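Local coordinates for putative lipoprotein (Bacteroides thetaiotaomicron, PDB 4Q1Z) that is of unknown function but is probably a membrane-attached lipoprotein built from two domains rich in beta structure, at residues Glu112-Gly117 against Val382-Arg387; Tyr126-Phe131 against Ile198-Ala203; Gly175-Lys180 against Phe225-Pro230. All coordinates share one frame; numbering follows the deposited sequence.

All three contacts belong to one large mixed sheet, and together they illustrate how loops at strand ends can be fastened by side chains. Along the chain, contact 1 joins the outermost pair of segments and encloses the other two, while the segments of contacts 2 and 3 alternate. Contacts 1 and 2 have centres about 10 Å apart and touch through Tyr114 with Asp129 and Tyr115 with Gln130. Contacts 2 and 3, about 12 Å between centres, meet where Ser199 O probably accepts from Phe225 N. Contacts 1 and 3 lie about 20 Å apart between centres without touching. The sheet thereby gathers residues from early and late in the sequence into one domain.

Contact 1: Glu112-Gly117 against Val382-Arg387; sequences EIYYCG and VVPVMR
Tyr114 and Pro384 mark the nearest approach of the two backbones, with Tyr114 CA and Pro384 CA 6.4 Å apart. At this point Glu112-Gly117 is leaving strand 108-114 for a turn, whereas Val382-Arg387 has just left strand 378-382 and continues as an irregular, largely extended chain. The two are not neighbouring strands: strand 344-347 lies between 108-114 and 378-382 in the sheet, and the join seen here is made by side chains reaching from the earlier strand to the later loop.

Two residues of the strand, both directed at the loop, do the work. Glu112 starts out with CG opposite the backbone N (chi1 -179°) and then bends, which brings its carboxylate up to the main chain at Val385. OE2 accepts from Val385 N at 3.1 Å, in a nearly straight bond (165° at the hydrogen) that arrives from well above the carboxylate plane. The same oxygen forms a salt bridge with Arg388, whose NH2 also bonds Val383 O. Val385 O lies 3.3 Å from Glu112 OE1, two acceptors with no bond between them, an arrangement that is probably unfavourable. Val382 adds a looser apolar flank through CG2.

Two residues along, Tyr114 offers a face of its ring to Pro384. Pro384 CG sits 3.6 Å from the ring centroid, only 22° off the normal, in a CH-pi contact displaced toward the CD1 side, where CG and Tyr114 CD1 are 3.4 Å apart. The phenol OH is engaged elsewhere, with Asp129.

The contact thus pairs a buried acid with one backbone N-H and a nearby arginine. Arg388 probably offsets the negative charge of the acid, while the proline-tyrosine contact, two residues along the same strand, adds apolar packing beside the polar join.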
# COMPACT_ATOMS: atom_id res chain seq x y z
N GLU A 112 0.17 -6.13 -4.34
CA GLU A 112 0.75 -7.19 -5.15
C GLU A 112 1.90 -6.60 -5.92
O GLU A 112 1.77 -5.48 -6.42
CB GLU A 112 -0.32 -7.79 -6.10
CG GLU A 112 0.17 -8.92 -6.99
CD GLU A 112 -0.68 -10.18 -7.00
OE1 GLU A 112 -1.79 -10.16 -6.43
OE2 GLU A 112 -0.21 -11.20 -7.55
N ILE A 113 3.03 -7.35 -6.02
CA ILE A 113 4.25 -6.97 -6.75
C ILE A 113 4.79 -8.17 -7.56
O ILE A 113 4.94 -9.27 -7.02
CB ILE A 113 5.35 -6.38 -5.78
CG1 ILE A 113 4.82 -5.20 -4.92
CG2 ILE A 113 6.61 -5.98 -6.57
CD1 ILE A 113 5.74 -4.72 -3.75
N TYR A 114 5.09 -7.94 -8.85
CA TYR A 114 5.68 -8.95 -9.73
C TYR A 114 6.92 -8.35 -10.36
O TYR A 114 6.82 -7.32 -11.02
CB TYR A 114 4.66 -9.46 -10.73
CG TYR A 114 5.22 -10.34 -11.83
CD1 TYR A 114 6.02 -11.45 -11.53
CD2 TYR A 114 4.88 -10.12 -13.16
CE1 TYR A 114 6.49 -12.29 -12.54
CE2 TYR A 114 5.36 -10.94 -14.17
CZ TYR A 114 6.18 -12.01 -13.86
OH TYR A 114 6.65 -12.81 -14.87
N TYR A 115 8.11 -8.94 -10.11
CA TYR A 115 9.41 -8.37 -10.51
C TYR A 115 10.44 -9.31 -11.17
O TYR A 115 11.43 -8.80 -11.71
CB TYR A 115 10.11 -7.79 -9.25
CG TYR A 115 10.36 -8.80 -8.13
CD1 TYR A 115 11.45 -9.67 -8.17
CD2 TYR A 115 9.53 -8.84 -7.00
CE1 TYR A 115 11.66 -10.62 -7.18
CE2 TYR A 115 9.75 -9.77 -5.98
CZ TYR A 115 10.83 -10.65 -6.07
OH TYR A 115 11.08 -11.57 -5.08
N CYS A 116 10.30 -10.63 -11.05
CA CYS A 116 11.39 -11.53 -11.44
C CYS A 116 11.46 -11.85 -12.95
O CYS A 116 12.41 -12.53 -13.40
CB CYS A 116 11.38 -12.80 -10.59
SG CYS A 116 10.02 -13.92 -11.00
N GLY A 117 10.49 -11.38 -13.72
CA GLY A 117 10.46 -11.71 -15.13
C GLY A 117 9.93 -13.12 -15.36
O GLY A 117 9.62 -13.85 -14.40
N VAL A 382 3.46 -16.70 -5.65
CA VAL A 382 2.10 -16.80 -6.18
C VAL A 382 2.13 -16.57 -7.70
O VAL A 382 3.06 -15.95 -8.21
CB VAL A 382 1.10 -15.81 -5.50
CG1 VAL A 382 0.95 -16.08 -4.02
CG2 VAL A 382 1.49 -14.35 -5.75
N VAL A 383 1.11 -17.04 -8.42
CA VAL A 383 1.02 -16.72 -9.84
C VAL A 383 0.50 -15.28 -9.88
O VAL A 383 -0.57 -15.04 -9.29
CB VAL A 383 0.14 -17.70 -10.66
CG1 VAL A 383 -0.07 -17.18 -12.08
CG2 VAL A 383 0.76 -19.10 -10.68
N PRO A 384 1.24 -14.31 -10.51
CA PRO A 384 0.77 -12.91 -10.50
C PRO A 384 -0.62 -12.74 -11.06
O PRO A 384 -0.99 -13.39 -12.04
CB PRO A 384 1.82 -12.19 -11.36
CG PRO A 384 3.02 -13.02 -11.18
CD PRO A 384 2.53 -14.42 -11.22
N VAL A 385 -1.43 -11.92 -10.36
CA VAL A 385 -2.80 -11.58 -10.73
C VAL A 385 -2.96 -10.08 -10.57
O VAL A 385 -2.49 -9.52 -9.58
CB VAL A 385 -3.89 -12.37 -9.93
CG1 VAL A 385 -5.29 -11.83 -10.18
CG2 VAL A 385 -3.84 -13.87 -10.27
N MSE A 386 -3.62 -9.41 -11.54
CA MSE A 386 -3.92 -7.98 -11.47
C MSE A 386 -5.34 -7.79 -10.92
O MSE A 386 -6.29 -8.39 -11.45
CB MSE A 386 -3.77 -7.31 -12.83
CG MSE A 386 -2.36 -6.82 -13.08
SE MSE A 386 -2.13 -6.49 -14.95
CE MSE A 386 -3.08 -4.84 -15.22
N ARG A 387 -5.49 -6.95 -9.86
CA ARG A 387 -6.75 -6.64 -9.18
C ARG A 387 -7.33 -7.94 -8.55
O ARG A 387 -8.52 -8.25 -8.67
CB ARG A 387 -7.75 -5.94 -10.14
CG ARG A 387 -7.29 -4.55 -10.57
CD ARG A 387 -8.20 -3.93 -11.62
NE ARG A 387 -7.53 -2.82 -12.30
CZ ARG A 387 -7.01 -2.88 -13.52
NH1 ARG A 387 -7.14 -3.98 -14.25
NH2 ARG A 387 -6.39 -1.82 -14.03

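Contact 2: Tyr126-Phe131 against Ile198-Ala203; sequences YFRDQF and ISQFAA
Gln200 reaches from the end of strand 195-199 into the bend of Tyr126-Phe131, and its side chain meets that loop at CB and again at the amide. The backbone N of Gln200 bonds Gln130 O at 3.0 Å, just beyond the antiparallel, non-hydrogen-bonded pair of Phe131 and Ser199. CB then rests beside Gln130, 4.0 Å from Gln130 CB. With CG swung away from the backbone N (chi1 171°) and the rest extended, CD comes up against Arg128 CA. At the tip the amide divides its tasks. NE2 gives a bond of 3.1 Å to Gln130 OE1, which lies in the amide plane of Gln200, although the donor stands above the carbonyl plane of Gln130; a weak second bond of 3.0 Å runs from NE2 to Phe127 O. OE1 lies instead against carbon, 3.3 Å from Arg128 CA, and also comes to the edge of the Phe127 ring.

Next along, Phe201 N donates to a water that sits 2.6 Å from Arg128 O. The ring of Phe201 receives Tyr126 OH at its edge, a hydroxyl that bonds His205.

Two carbonyl oxygens near NE2 and C-H groups at OE1 probably favour this orientation of the amide. Gln130, whose NE2 bonds Tyr115 O and Thr259 O, is thereby held in place to receive Gln200 NE2, and two buried amides are linked to the backbone around them.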
# COMPACT_ATOMS: atom_id res chain seq x y z
N TYR A 126 12.12 -12.65 -20.45
CA TYR A 126 11.20 -11.51 -20.56
C TYR A 126 11.19 -10.81 -19.20
O TYR A 126 10.69 -11.39 -18.24
CB TYR A 126 9.78 -11.94 -21.00
CG TYR A 126 8.89 -10.78 -21.41
CD1 TYR A 126 9.07 -10.13 -22.63
CD2 TYR A 126 7.86 -10.34 -20.59
CE1 TYR A 126 8.26 -9.06 -23.01
CE2 TYR A 126 7.05 -9.26 -20.95
CZ TYR A 126 7.24 -8.64 -22.18
OH TYR A 126 6.44 -7.60 -22.60
N PHE A 127 11.78 -9.61 -19.10
CA PHE A 127 11.81 -8.88 -17.83
C PHE A 127 10.88 -7.64 -17.88
O PHE A 127 10.96 -6.79 -16.98
CB PHE A 127 13.28 -8.45 -17.48
CG PHE A 127 13.99 -7.66 -18.55
CD1 PHE A 127 13.55 -6.38 -18.90
CD2 PHE A 127 15.05 -8.21 -19.25
CE1 PHE A 127 14.16 -5.67 -19.93
CE2 PHE A 127 15.65 -7.51 -20.30
CZ PHE A 127 15.21 -6.25 -20.63
N ARG A 128 10.04 -7.51 -18.94
CA ARG A 128 9.21 -6.28 -19.09
C ARG A 128 7.78 -6.42 -18.54
O ARG A 128 7.01 -5.45 -18.63
CB ARG A 128 9.16 -5.81 -20.54
CG ARG A 128 10.46 -5.99 -21.27
CD ARG A 128 10.41 -5.52 -22.70
NE ARG A 128 11.76 -5.50 -23.27
CZ ARG A 128 12.60 -4.49 -23.12
NH1 ARG A 128 12.21 -3.38 -22.52
NH2 ARG A 128 13.83 -4.57 -23.62
N ASP A 129 7.44 -7.56 -17.93
CA ASP A 129 6.11 -7.78 -17.36
C ASP A 129 5.97 -7.25 -15.89
O ASP A 129 4.89 -7.35 -15.31
CB ASP A 129 5.69 -9.27 -17.47
CG ASP A 129 6.72 -10.30 -17.01
OD1 ASP A 129 7.77 -9.89 -16.43
OD2 ASP A 129 6.44 -11.51 -17.15
N GLN A 130 7.04 -6.63 -15.33
CA GLN A 130 7.07 -6.06 -13.97
C GLN A 130 5.89 -5.11 -13.69
O GLN A 130 5.57 -4.26 -14.52
CB GLN A 130 8.39 -5.29 -13.72
CG GLN A 130 9.64 -6.15 -13.72
CD GLN A 130 10.87 -5.41 -13.21
OE1 GLN A 130 11.12 -4.23 -13.53
NE2 GLN A 130 11.71 -6.10 -12.46
N PHE A 131 5.26 -5.23 -12.51
CA PHE A 131 4.17 -4.36 -12.09
C PHE A 131 4.09 -4.30 -10.55
O PHE A 131 4.59 -5.19 -9.85
CB PHE A 131 2.80 -4.76 -12.72
CG PHE A 131 2.06 -5.90 -12.06
CD1 PHE A 131 1.16 -5.67 -11.02
CD2 PHE A 131 2.28 -7.22 -12.47
CE1 PHE A 131 0.48 -6.73 -10.41
CE2 PHE A 131 1.58 -8.28 -11.88
CZ PHE A 131 0.67 -8.02 -10.86
N ILE A 198 0.87 0.13 -11.54
CA ILE A 198 1.95 0.77 -12.28
C ILE A 198 2.75 -0.36 -12.88
O ILE A 198 3.18 -1.26 -12.15
CB ILE A 198 2.84 1.75 -11.45
CG1 ILE A 198 2.03 2.56 -10.41
CG2 ILE A 198 3.60 2.66 -12.39
CD1 ILE A 198 2.85 3.02 -9.23
N SER A 199 2.90 -0.36 -14.20
CA SER A 199 3.67 -1.34 -14.95
C SER A 199 4.95 -0.71 -15.48
O SER A 199 4.98 0.49 -15.71
CB SER A 199 2.86 -1.87 -16.13
OG SER A 199 2.03 -2.96 -15.76
N GLN A 200 6.01 -1.51 -15.66
CA GLN A 200 7.25 -1.04 -16.28
C GLN A 200 6.90 -0.65 -17.73
O GLN A 200 7.26 0.43 -18.19
CB GLN A 200 8.33 -2.15 -16.24
CG GLN A 200 9.57 -1.83 -17.05
CD GLN A 200 10.34 -3.05 -17.49
OE1 GLN A 200 10.51 -3.28 -18.69
NE2 GLN A 200 10.92 -3.79 -16.56
N PHE A 201 6.15 -1.54 -18.41
CA PHE A 201 5.69 -1.46 -19.79
C PHE A 201 4.25 -1.92 -19.81
O PHE A 201 3.99 -3.11 -19.73
CB PHE A 201 6.61 -2.34 -20.67
CG PHE A 201 6.25 -2.55 -22.13
CD1 PHE A 201 5.92 -1.48 -22.94
CD2 PHE A 201 6.32 -3.82 -22.70
CE1 PHE A 201 5.60 -1.68 -24.29
CE2 PHE A 201 6.01 -4.02 -24.04
CZ PHE A 201 5.68 -2.95 -24.83
N ALA A 202 3.30 -0.98 -19.79
CA ALA A 202 1.88 -1.34 -19.69
C ALA A 202 1.30 -1.85 -21.03
O ALA A 202 0.47 -1.18 -21.64
CB ALA A 202 1.07 -0.17 -19.15
N ALA A 203 1.70 -3.07 -21.44
CA ALA A 203 1.24 -3.69 -22.68
C ALA A 203 0.76 -5.14 -22.49
O ALA A 203 0.98 -5.74 -21.43
CB ALA A 203 2.35 -3.66 -23.72
O HOH W 1 5.42 -3.96 -17.15
O HOH W 2 2.51 -5.27 -16.80

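Contact 3: Gly175-Lys180 against Phe225-Pro230; sequences GERVWK and FNMNNP
Trp179 presents one face of its indole to the edge of Phe225, whose CD1 lies over the rings, 3.5 Å from Trp179 CD2. CE1 of the phenylalanine stands above the pyrrole carbons CG and CD1. The two planes meet at 59°, with 4.5 Å between the centroids of the five-membered ring and the phenyl ring, so this is a tilted edge-to-face pair. Met227, present as selenomethionine, approaches the indole from another direction: its CG lies in the ring plane, 3.8 Å from Trp179 CH2, and its SE makes a Met-aromatic contact at the same edge. A bend at chi3 (74°) then turns the methyl onto a face of the Arg177 guanidinium, with Met227 CE 3.5 Å from Arg177 NH1. That NH1 is also held by Met251 O and His242. Between the two apolar residues, Asn226 forms an Asx turn, its OD1 accepting from Asn228 N at 3.1 Å, which helps shape the loop.

Were Trp179 cut back to an alanine, the Phe225 edge would probably lose the ring face it lies over and Met227 the ring edge it packs against, opening a gap at the loop.

Within the fold, Trp179 rides on strand 177-180, flanked by 148-152 and 238-245, while Phe225-Pro230 follows strand 223-224. Tyr257 meets both aromatic rings, His242 packs edge-to-face with the indole, and Phe225 reaches Phe149 of strand 148-152 and Met240 of strand 238-245, joining this loop to three strands of the sheet.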
# COMPACT_ATOMS: atom_id res chain seq x y z
N GLY A 175 17.48 6.16 -2.17
CA GLY A 175 16.87 5.83 -3.46
C GLY A 175 17.81 5.88 -4.64
O GLY A 175 18.61 6.82 -4.78
N GLU A 176 17.69 4.84 -5.50
CA GLU A 176 18.43 4.67 -6.74
C GLU A 176 17.76 5.57 -7.80
O GLU A 176 18.43 6.45 -8.37
CB GLU A 176 18.43 3.20 -7.14
CG GLU A 176 19.32 2.89 -8.33
CD GLU A 176 19.00 1.57 -9.00
OE1 GLU A 176 19.48 0.53 -8.50
OE2 GLU A 176 18.24 1.58 -10.00
N ARG A 177 16.43 5.35 -8.03
CA ARG A 177 15.57 6.12 -8.95
C ARG A 177 14.25 6.48 -8.23
O ARG A 177 13.74 5.69 -7.44
CB ARG A 177 15.30 5.38 -10.28
CG ARG A 177 14.87 6.35 -11.38
CD ARG A 177 14.48 5.66 -12.67
NE ARG A 177 15.58 4.91 -13.28
CZ ARG A 177 16.40 5.39 -14.22
NH1 ARG A 177 16.27 6.64 -14.65
NH2 ARG A 177 17.36 4.63 -14.72
N VAL A 178 13.76 7.70 -8.46
CA VAL A 178 12.54 8.28 -7.86
C VAL A 178 11.61 8.77 -8.99
O VAL A 178 12.06 9.41 -9.94
CB VAL A 178 12.83 9.44 -6.84
CG1 VAL A 178 11.58 9.80 -6.04
CG2 VAL A 178 14.01 9.12 -5.90
N TRP A 179 10.33 8.41 -8.88
CA TRP A 179 9.24 8.81 -9.76
C TRP A 179 8.16 9.44 -8.89
O TRP A 179 8.17 9.25 -7.66
CB TRP A 179 8.64 7.61 -10.53
CG TRP A 179 9.59 6.84 -11.38
CD1 TRP A 179 10.39 5.80 -10.99
CD2 TRP A 179 9.76 6.96 -12.80
NE1 TRP A 179 11.11 5.33 -12.06
CE2 TRP A 179 10.70 5.99 -13.20
CE3 TRP A 179 9.20 7.80 -13.79
CZ2 TRP A 179 11.07 5.80 -14.55
CZ3 TRP A 179 9.62 7.66 -15.11
CH2 TRP A 179 10.53 6.67 -15.48
N LYS A 180 7.22 10.15 -9.51
CA LYS A 180 6.05 10.67 -8.81
C LYS A 180 4.83 10.56 -9.70
O LYS A 180 4.93 10.46 -10.92
CB LYS A 180 6.23 12.10 -8.26
CG LYS A 180 6.18 13.25 -9.24
CD LYS A 180 6.28 14.55 -8.47
CE LYS A 180 6.53 15.73 -9.36
NZ LYS A 180 6.53 17.00 -8.59
N PHE A 225 5.81 3.28 -16.22
CA PHE A 225 7.11 3.94 -16.13
C PHE A 225 7.71 4.06 -17.54
O PHE A 225 8.71 3.40 -17.83
CB PHE A 225 8.04 3.14 -15.22
CG PHE A 225 7.62 3.03 -13.78
CD1 PHE A 225 7.80 4.10 -12.90
CD2 PHE A 225 7.14 1.83 -13.27
CE1 PHE A 225 7.45 3.99 -11.55
CE2 PHE A 225 6.82 1.71 -11.90
CZ PHE A 225 6.96 2.80 -11.06
N ASN A 226 7.08 4.86 -18.42
CA ASN A 226 7.56 5.01 -19.79
C ASN A 226 8.92 5.77 -19.84
O ASN A 226 9.11 6.77 -19.15
CB ASN A 226 6.51 5.73 -20.64
CG ASN A 226 6.88 6.00 -22.06
OD1 ASN A 226 7.49 5.18 -22.75
ND2 ASN A 226 6.45 7.14 -22.56
N MSE A 227 9.87 5.26 -20.63
CA MSE A 227 11.18 5.89 -20.78
C MSE A 227 11.50 6.06 -22.27
O MSE A 227 12.66 6.28 -22.66
CB MSE A 227 12.27 5.08 -20.05
CG MSE A 227 12.05 5.03 -18.54
SE MSE A 227 13.49 4.29 -17.53
CE MSE A 227 14.74 5.78 -17.64
N ASN A 228 10.43 5.96 -23.09
CA ASN A 228 10.40 6.10 -24.55
C ASN A 228 11.40 5.18 -25.22
O ASN A 228 12.29 5.62 -25.96
CB ASN A 228 10.58 7.57 -24.98
CG ASN A 228 9.58 8.50 -24.30
OD1 ASN A 228 8.35 8.40 -24.50
ND2 ASN A 228 10.09 9.36 -23.42
N ASN A 229 11.24 3.88 -24.93
CA ASN A 229 11.98 2.80 -25.55
C ASN A 229 11.45 2.67 -26.99
O ASN A 229 10.24 2.58 -27.16
CB ASN A 229 11.81 1.50 -24.74
CG ASN A 229 12.72 0.38 -25.18
OD1 ASN A 229 12.85 0.07 -26.38
ND2 ASN A 229 13.40 -0.23 -24.23
N PRO A 230 12.31 2.74 -28.04
CA PRO A 230 11.78 2.72 -29.43
C PRO A 230 11.05 1.44 -29.81
O PRO A 230 10.16 1.48 -30.67
CB PRO A 230 13.04 2.86 -30.30
CG PRO A 230 14.10 3.34 -29.42
CD PRO A 230 13.78 2.91 -28.03